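Local coordinates for Lpg2148(MvcA) (Legionella pneumophila subsp. pneumophila str. Philadelphia 1, PDB 6K11), which is a deamidase-like effector that probably regulates the activity of host UBE2N by deubiquitination, at residues P115-E129 with F227-T241. Residues are numbered along the deposited sequence; the frame is centred on the assembly and turned at random.
Sequences PSSTNLLIRFEIDRE and FWIGSHSFTIYIPQT
F124 and F234 meet on one face of a long antiparallel beta ladder, formed by strands 120-129 and 228-238 in the five-stranded sheet. The residues joining the two strands carry sequence of the MvcA insertion family. F124 can be followed outward. Its CB sits over the face of the F234 ring, 3.7 Å from the centroid. CG lies against F234 CZ, and CD1 approaches F234 CE2 at 3.3 Å. CE1 then reaches I236 CD1 at 3.6 Å. Chi1 of F124 (-67°) puts CG beside the backbone N, anti to the carbonyl carbon. The two ring planes are 11° apart. The rings are slid apart and barely overlap. Y281 and L285 of helix 278-288 pack on this face.

The backbone bonds are paired in regular fashion up to I126. There a classic beta bulge shifts the register: I126 O accepts from both S231 N and H232 N. Beyond it, E129 CB stands over the six-membered ring of W228, 3.6 Å from its centroid. W228 also makes a cation-pi contact with R326. At the other end, Q240 N donates to N119 OD1 at 2.7 Å, from above the amide plane. On the R123 face, R123 NH1 is hydrogen-bonded to N76 OD1 and S233 OG to S75 OG. A water there accepts from R123 NE and S233 OG and donates to E125 OE1 and, at 2.8 Å, to F124 O.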
loop_
_atom_site.group_PDB
_atom_site.type_symbol
_atom_site.label_atom_id
_atom_site.label_comp_id
_atom_site.label_asym_id
_atom_site.label_seq_id
_atom_site.Cartn_x
_atom_site.Cartn_y
_atom_site.Cartn_z
ATOM N N PRO A 115 -8.716 -20.341 21.480
ATOM C CA PRO A 115 -8.769 -20.704 20.051
ATOM C C PRO A 115 -10.098 -21.296 19.619
ATOM O O PRO A 115 -10.495 -21.136 18.456
ATOM C CB PRO A 115 -7.629 -21.726 19.905
ATOM C CG PRO A 115 -7.335 -22.193 21.298
ATOM C CD PRO A 115 -7.638 -21.042 22.198
ATOM N N SER A 116 -10.805 -21.975 20.521
ATOM C CA SER A 116 -12.098 -22.555 20.187
ATOM C C SER A 116 -13.235 -21.547 20.284
ATOM O O SER A 116 -14.334 -21.811 19.775
ATOM C CB SER A 116 -12.372 -23.744 21.110
ATOM O OG SER A 116 -11.855 -23.481 22.406
ATOM N N SER A 117 -12.998 -20.392 20.897
ATOM C CA SER A 117 -14.076 -19.473 21.228
ATOM C C SER A 117 -14.009 -18.142 20.490
ATOM O O SER A 117 -14.853 -17.272 20.743
ATOM C CB SER A 117 -14.087 -19.218 22.740
ATOM O OG SER A 117 -15.243 -18.498 23.127
ATOM N N THR A 118 -13.049 -17.945 19.587
ATOM C CA THR A 118 -12.866 -16.626 18.998
ATOM C C THR A 118 -12.433 -16.722 17.537
ATOM O O THR A 118 -11.773 -17.679 17.120
ATOM C CB THR A 118 -11.844 -15.811 19.806
ATOM O OG1 THR A 118 -11.921 -14.432 19.426
ATOM C CG2 THR A 118 -10.436 -16.321 19.575
ATOM N N ASN A 119 -12.844 -15.720 16.758
ATOM C CA ASN A 119 -12.422 -15.541 15.372
ATOM C C ASN A 119 -11.769 -14.174 15.268
ATOM O O ASN A 119 -12.402 -13.163 15.587
ATOM C CB ASN A 119 -13.600 -15.633 14.404
ATOM C CG ASN A 119 -14.312 -16.950 14.496
ATOM O OD1 ASN A 119 -13.889 -17.943 13.912
ATOM N ND2 ASN A 119 -15.406 -16.972 15.251
ATOM N N LEU A 120 -10.517 -14.145 14.823
ATOM C CA LEU A 120 -9.691 -12.945 14.879
ATOM C C LEU A 120 -9.294 -12.501 13.479
ATOM O O LEU A 120 -8.931 -13.326 12.634
ATOM C CB LEU A 120 -8.421 -13.192 15.702
ATOM C CG LEU A 120 -8.628 -13.517 17.184
ATOM C CD1 LEU A 120 -7.336 -14.018 17.815
ATOM C CD2 LEU A 120 -9.150 -12.288 17.902
ATOM N N LEU A 121 -9.344 -11.194 13.254
ATOM C CA LEU A 121 -8.843 -10.571 12.034
ATOM C C LEU A 121 -7.738 -9.604 12.429
ATOM O O LEU A 121 -7.949 -8.724 13.274
ATOM C CB LEU A 121 -9.953 -9.837 11.276
ATOM C CG LEU A 121 -9.507 -9.001 10.064
ATOM C CD1 LEU A 121 -8.973 -9.898 8.956
ATOM C CD2 LEU A 121 -10.643 -8.146 9.526
ATOM N N ILE A 122 -6.567 -9.774 11.834
ATOM C CA ILE A 122 -5.430 -8.889 12.052
ATOM C C ILE A 122 -5.131 -8.181 10.741
ATOM O O ILE A 122 -5.060 -8.821 9.684
ATOM C CB ILE A 122 -4.194 -9.661 12.542
ATOM C CG1 ILE A 122 -4.570 -10.659 13.640
ATOM C CG2 ILE A 122 -3.109 -8.680 12.995
ATOM C CD1 ILE A 122 -3.466 -11.663 13.910
ATOM N N ARG A 123 -4.977 -6.870 10.799
ATOM C CA ARG A 123 -4.561 -6.094 9.641
ATOM C C ARG A 123 -3.153 -5.585 9.897
ATOM O O ARG A 123 -2.875 -5.048 10.975
ATOM C CB ARG A 123 -5.518 -4.927 9.366
ATOM C CG ARG A 123 -5.107 -4.111 8.147
ATOM C CD ARG A 123 -6.173 -3.127 7.667
ATOM N NE ARG A 123 -5.710 -2.379 6.487
ATOM C CZ ARG A 123 -6.515 -1.853 5.563
ATOM N NH1 ARG A 123 -7.831 -2.012 5.648
ATOM N NH2 ARG A 123 -6.005 -1.204 4.528
ATOM N N PHE A 124 -2.264 -5.770 8.919
ATOM C CA PHE A 124 -0.869 -5.369 9.032
ATOM C C PHE A 124 -0.551 -4.264 8.041
ATOM O O PHE A 124 -1.090 -4.232 6.933
ATOM C CB PHE A 124 0.100 -6.515 8.748
ATOM C CG PHE A 124 0.063 -7.614 9.753
ATOM C CD1 PHE A 124 -0.842 -8.655 9.621
ATOM C CD2 PHE A 124 0.952 -7.624 10.817
ATOM C CE1 PHE A 124 -0.874 -9.689 10.551
ATOM C CE2 PHE A 124 0.930 -8.650 11.745
ATOM C CZ PHE A 124 0.014 -9.687 11.606
ATOM N N GLU A 125 0.379 -3.396 8.435
ATOM C CA GLU A 125 0.936 -2.382 7.547
ATOM C C GLU A 125 2.455 -2.422 7.663
ATOM O O GLU A 125 2.996 -2.441 8.771
ATOM C CB GLU A 125 0.395 -0.992 7.895
ATOM C CG GLU A 125 0.844 0.106 6.938
ATOM C CD GLU A 125 0.036 0.140 5.645
ATOM O OE1 GLU A 125 -1.091 -0.422 5.615
ATOM O OE2 GLU A 125 0.536 0.742 4.656
ATOM N N ILE A 126 3.137 -2.482 6.526
ATOM C CA ILE A 126 4.594 -2.439 6.481
ATOM C C ILE A 126 4.989 -1.084 5.926
ATOM O O ILE A 126 4.547 -0.708 4.836
ATOM C CB ILE A 126 5.186 -3.561 5.611
ATOM C CG1 ILE A 126 4.533 -4.913 5.916
ATOM C CG2 ILE A 126 6.714 -3.616 5.759
ATOM C CD1 ILE A 126 5.009 -5.547 7.171
ATOM N N ASP A 127 5.820 -0.358 6.671
ATOM C CA ASP A 127 6.348 0.934 6.256
ATOM C C ASP A 127 7.832 0.807 5.949
ATOM O O ASP A 127 8.540 0.010 6.570
ATOM C CB ASP A 127 6.174 1.996 7.351
ATOM C CG ASP A 127 4.727 2.309 7.641
ATOM O OD1 ASP A 127 3.910 2.194 6.704
ATOM O OD2 ASP A 127 4.414 2.664 8.799
ATOM N N ARG A 128 8.302 1.611 5.003
ATOM C CA ARG A 128 9.732 1.733 4.766
ATOM C C ARG A 128 10.183 3.141 5.129
ATOM O O ARG A 128 9.422 4.103 5.001
ATOM C CB ARG A 128 10.084 1.434 3.313
ATOM C CG ARG A 128 9.445 2.368 2.328
ATOM C CD ARG A 128 9.721 1.887 0.924
ATOM N NE ARG A 128 9.637 2.970 -0.043
ATOM C CZ ARG A 128 8.527 3.308 -0.680
ATOM N NH1 ARG A 128 7.394 2.636 -0.453
ATOM N NH2 ARG A 128 8.555 4.305 -1.550
ATOM N N GLU A 129 11.425 3.251 5.591
ATOM C CA GLU A 129 11.986 4.533 6.002
ATOM C C GLU A 129 12.683 5.169 4.809
ATOM O O GLU A 129 13.646 4.609 4.269
ATOM C CB GLU A 129 12.948 4.356 7.173
ATOM C CG GLU A 129 13.256 5.650 7.909
ATOM C CD GLU A 129 14.349 5.471 8.941
ATOM O OE1 GLU A 129 15.235 4.618 8.709
ATOM O OE2 GLU A 129 14.330 6.174 9.976
ATOM N N PHE A 227 9.352 10.244 8.071
ATOM C CA PHE A 227 10.029 9.718 6.887
ATOM C C PHE A 227 9.489 8.358 6.449
ATOM O O PHE A 227 9.929 7.834 5.416
ATOM C CB PHE A 227 11.524 9.578 7.147
ATOM C CG PHE A 227 12.198 10.867 7.515
ATOM C CD1 PHE A 227 11.869 12.046 6.864
ATOM C CD2 PHE A 227 13.175 10.889 8.502
ATOM C CE1 PHE A 227 12.502 13.233 7.200
ATOM C CE2 PHE A 227 13.817 12.078 8.842
ATOM C CZ PHE A 227 13.477 13.246 8.194
ATOM N N TRP A 228 8.576 7.772 7.208
ATOM C CA TRP A 228 8.071 6.444 6.881
ATOM C C TRP A 228 6.943 6.542 5.858
ATOM O O TRP A 228 6.120 7.465 5.901
ATOM C CB TRP A 228 7.584 5.742 8.145
ATOM C CG TRP A 228 8.690 5.445 9.129
ATOM C CD1 TRP A 228 9.120 6.246 10.156
ATOM C CD2 TRP A 228 9.504 4.261 9.176
ATOM N NE1 TRP A 228 10.142 5.625 10.845
ATOM C CE2 TRP A 228 10.398 4.409 10.260
ATOM C CE3 TRP A 228 9.559 3.090 8.408
ATOM C CZ2 TRP A 228 11.339 3.431 10.591
ATOM C CZ3 TRP A 228 10.495 2.119 8.737
ATOM C CH2 TRP A 228 11.373 2.297 9.820
ATOM N N ILE A 229 6.919 5.601 4.916
ATOM C CA ILE A 229 5.884 5.567 3.886
ATOM C C ILE A 229 5.411 4.126 3.698
ATOM O O ILE A 229 6.202 3.184 3.813
ATOM C CB ILE A 229 6.399 6.177 2.564
ATOM C CG1 ILE A 229 5.315 6.193 1.491
ATOM C CG2 ILE A 229 7.627 5.450 2.068
ATOM C CD1 ILE A 229 5.768 6.887 0.227
ATOM N N GLY A 230 4.117 3.962 3.429
ATOM C CA GLY A 230 3.520 2.648 3.246
ATOM C C GLY A 230 4.208 1.807 2.184
ATOM O O GLY A 230 4.425 2.258 1.053
ATOM N N SER A 231 4.583 0.585 2.547
ATOM C CA SER A 231 5.181 -0.361 1.612
ATOM C C SER A 231 4.230 -1.488 1.231
ATOM O O SER A 231 4.210 -1.912 0.073
ATOM C CB SER A 231 6.469 -0.954 2.215
ATOM O OG SER A 231 7.151 -1.799 1.299
ATOM N N HIS A 232 3.421 -1.968 2.171
ATOM C CA HIS A 232 2.582 -3.128 1.902
ATOM C C HIS A 232 1.512 -3.186 2.977
ATOM O O HIS A 232 1.672 -2.638 4.071
ATOM C CB HIS A 232 3.423 -4.425 1.853
ATOM C CG HIS A 232 2.663 -5.635 1.395
ATOM N ND1 HIS A 232 1.734 -5.592 0.376
ATOM C CD2 HIS A 232 2.714 -6.929 1.805
ATOM C CE1 HIS A 232 1.226 -6.802 0.193
ATOM N NE2 HIS A 232 1.812 -7.633 1.039
ATOM N N SER A 233 0.407 -3.833 2.630
ATOM C CA SER A 233 -0.732 -4.022 3.514
ATOM C C SER A 233 -1.221 -5.446 3.315
ATOM O O SER A 233 -1.173 -5.956 2.194
ATOM C CB SER A 233 -1.844 -3.019 3.178
ATOM O OG SER A 233 -3.099 -3.451 3.679
ATOM N N PHE A 234 -1.643 -6.099 4.392
ATOM C CA PHE A 234 -2.241 -7.424 4.267
ATOM C C PHE A 234 -3.024 -7.718 5.530
ATOM O O PHE A 234 -2.950 -6.985 6.520
ATOM C CB PHE A 234 -1.194 -8.531 3.994
ATOM C CG PHE A 234 -0.170 -8.739 5.100
ATOM C CD1 PHE A 234 0.953 -7.916 5.202
ATOM C CD2 PHE A 234 -0.299 -9.805 5.997
ATOM C CE1 PHE A 234 1.905 -8.122 6.191
ATOM C CE2 PHE A 234 0.660 -10.026 6.980
ATOM C CZ PHE A 234 1.764 -9.171 7.081
ATOM N N THR A 235 -3.790 -8.802 5.480
ATOM C CA THR A 235 -4.566 -9.228 6.623
ATOM C C THR A 235 -4.265 -10.693 6.900
ATOM O O THR A 235 -3.777 -11.435 6.040
ATOM C CB THR A 235 -6.079 -9.012 6.398
ATOM O OG1 THR A 235 -6.476 -9.628 5.157
ATOM C CG2 THR A 235 -6.404 -7.529 6.340
ATOM N N ILE A 236 -4.552 -11.096 8.129
ATOM C CA ILE A 236 -4.472 -12.486 8.537
ATOM C C ILE A 236 -5.757 -12.792 9.284
ATOM O O ILE A 236 -6.190 -12.000 10.132
ATOM C CB ILE A 236 -3.238 -12.769 9.416
ATOM C CG1 ILE A 236 -1.963 -12.817 8.551
ATOM C CG2 ILE A 236 -3.411 -14.101 10.164
ATOM C CD1 ILE A 236 -0.710 -13.082 9.348
ATOM N N TYR A 237 -6.369 -13.927 8.965
ATOM C CA TYR A 237 -7.615 -14.347 9.594
ATOM C C TYR A 237 -7.353 -15.641 10.351
ATOM O O TYR A 237 -6.781 -16.586 9.799
ATOM C CB TYR A 237 -8.716 -14.530 8.544
ATOM C CG TYR A 237 -10.037 -15.044 9.081
ATOM C CD1 TYR A 237 -10.719 -14.373 10.101
ATOM C CD2 TYR A 237 -10.606 -16.198 8.553
ATOM C CE1 TYR A 237 -11.946 -14.848 10.584
ATOM C CE2 TYR A 237 -11.825 -16.679 9.028
ATOM C CZ TYR A 237 -12.483 -16.001 10.049
ATOM O OH TYR A 237 -13.689 -16.491 10.520
ATOM N N ILE A 238 -7.743 -15.673 11.617
ATOM C CA ILE A 238 -7.554 -16.839 12.469
ATOM C C ILE A 238 -8.926 -17.310 12.942
ATOM O O ILE A 238 -9.475 -16.787 13.914
ATOM C CB ILE A 238 -6.629 -16.530 13.659
ATOM C CG1 ILE A 238 -5.303 -15.952 13.164
ATOM C CG2 ILE A 238 -6.375 -17.812 14.468
ATOM C CD1 ILE A 238 -4.564 -15.122 14.203
ATOM N N PRO A 239 -9.525 -18.278 12.254
ATOM C CA PRO A 239 -10.863 -18.739 12.625
ATOM C C PRO A 239 -10.824 -19.652 13.845
ATOM O O PRO A 239 -9.810 -20.278 14.166
ATOM C CB PRO A 239 -11.335 -19.505 11.383
ATOM C CG PRO A 239 -10.061 -19.993 10.739
ATOM C CD PRO A 239 -9.028 -18.933 11.029
ATOM N N GLN A 240 -11.970 -19.714 14.528
ATOM C CA GLN A 240 -12.095 -20.570 15.699
ATOM C C GLN A 240 -11.848 -22.028 15.334
ATOM O O GLN A 240 -12.185 -22.491 14.237
ATOM C CB GLN A 240 -13.485 -20.422 16.316
ATOM C CG GLN A 240 -14.581 -20.882 15.384
ATOM C CD GLN A 240 -15.973 -20.581 15.901
ATOM O OE1 GLN A 240 -16.817 -20.038 15.170
ATOM N NE2 GLN A 240 -16.226 -20.935 17.165
ATOM N N THR A 241 -11.241 -22.752 16.266
ATOM C CA THR A 241 -11.024 -24.181 16.119
ATOM C C THR A 241 -12.248 -24.962 16.593
ATOM O O THR A 241 -13.078 -24.464 17.356
ATOM C CB THR A 241 -9.793 -24.628 16.911
ATOM O OG1 THR A 241 -9.939 -24.224 18.278
ATOM C CG2 THR A 241 -8.526 -24.006 16.338
HETATM O O HOH W 1 -8.472 -20.182 16.775
HETATM O O HOH W 2 -9.033 -17.166 16.777
HETATM O O HOH W 3 -2.850 -2.192 6.103
#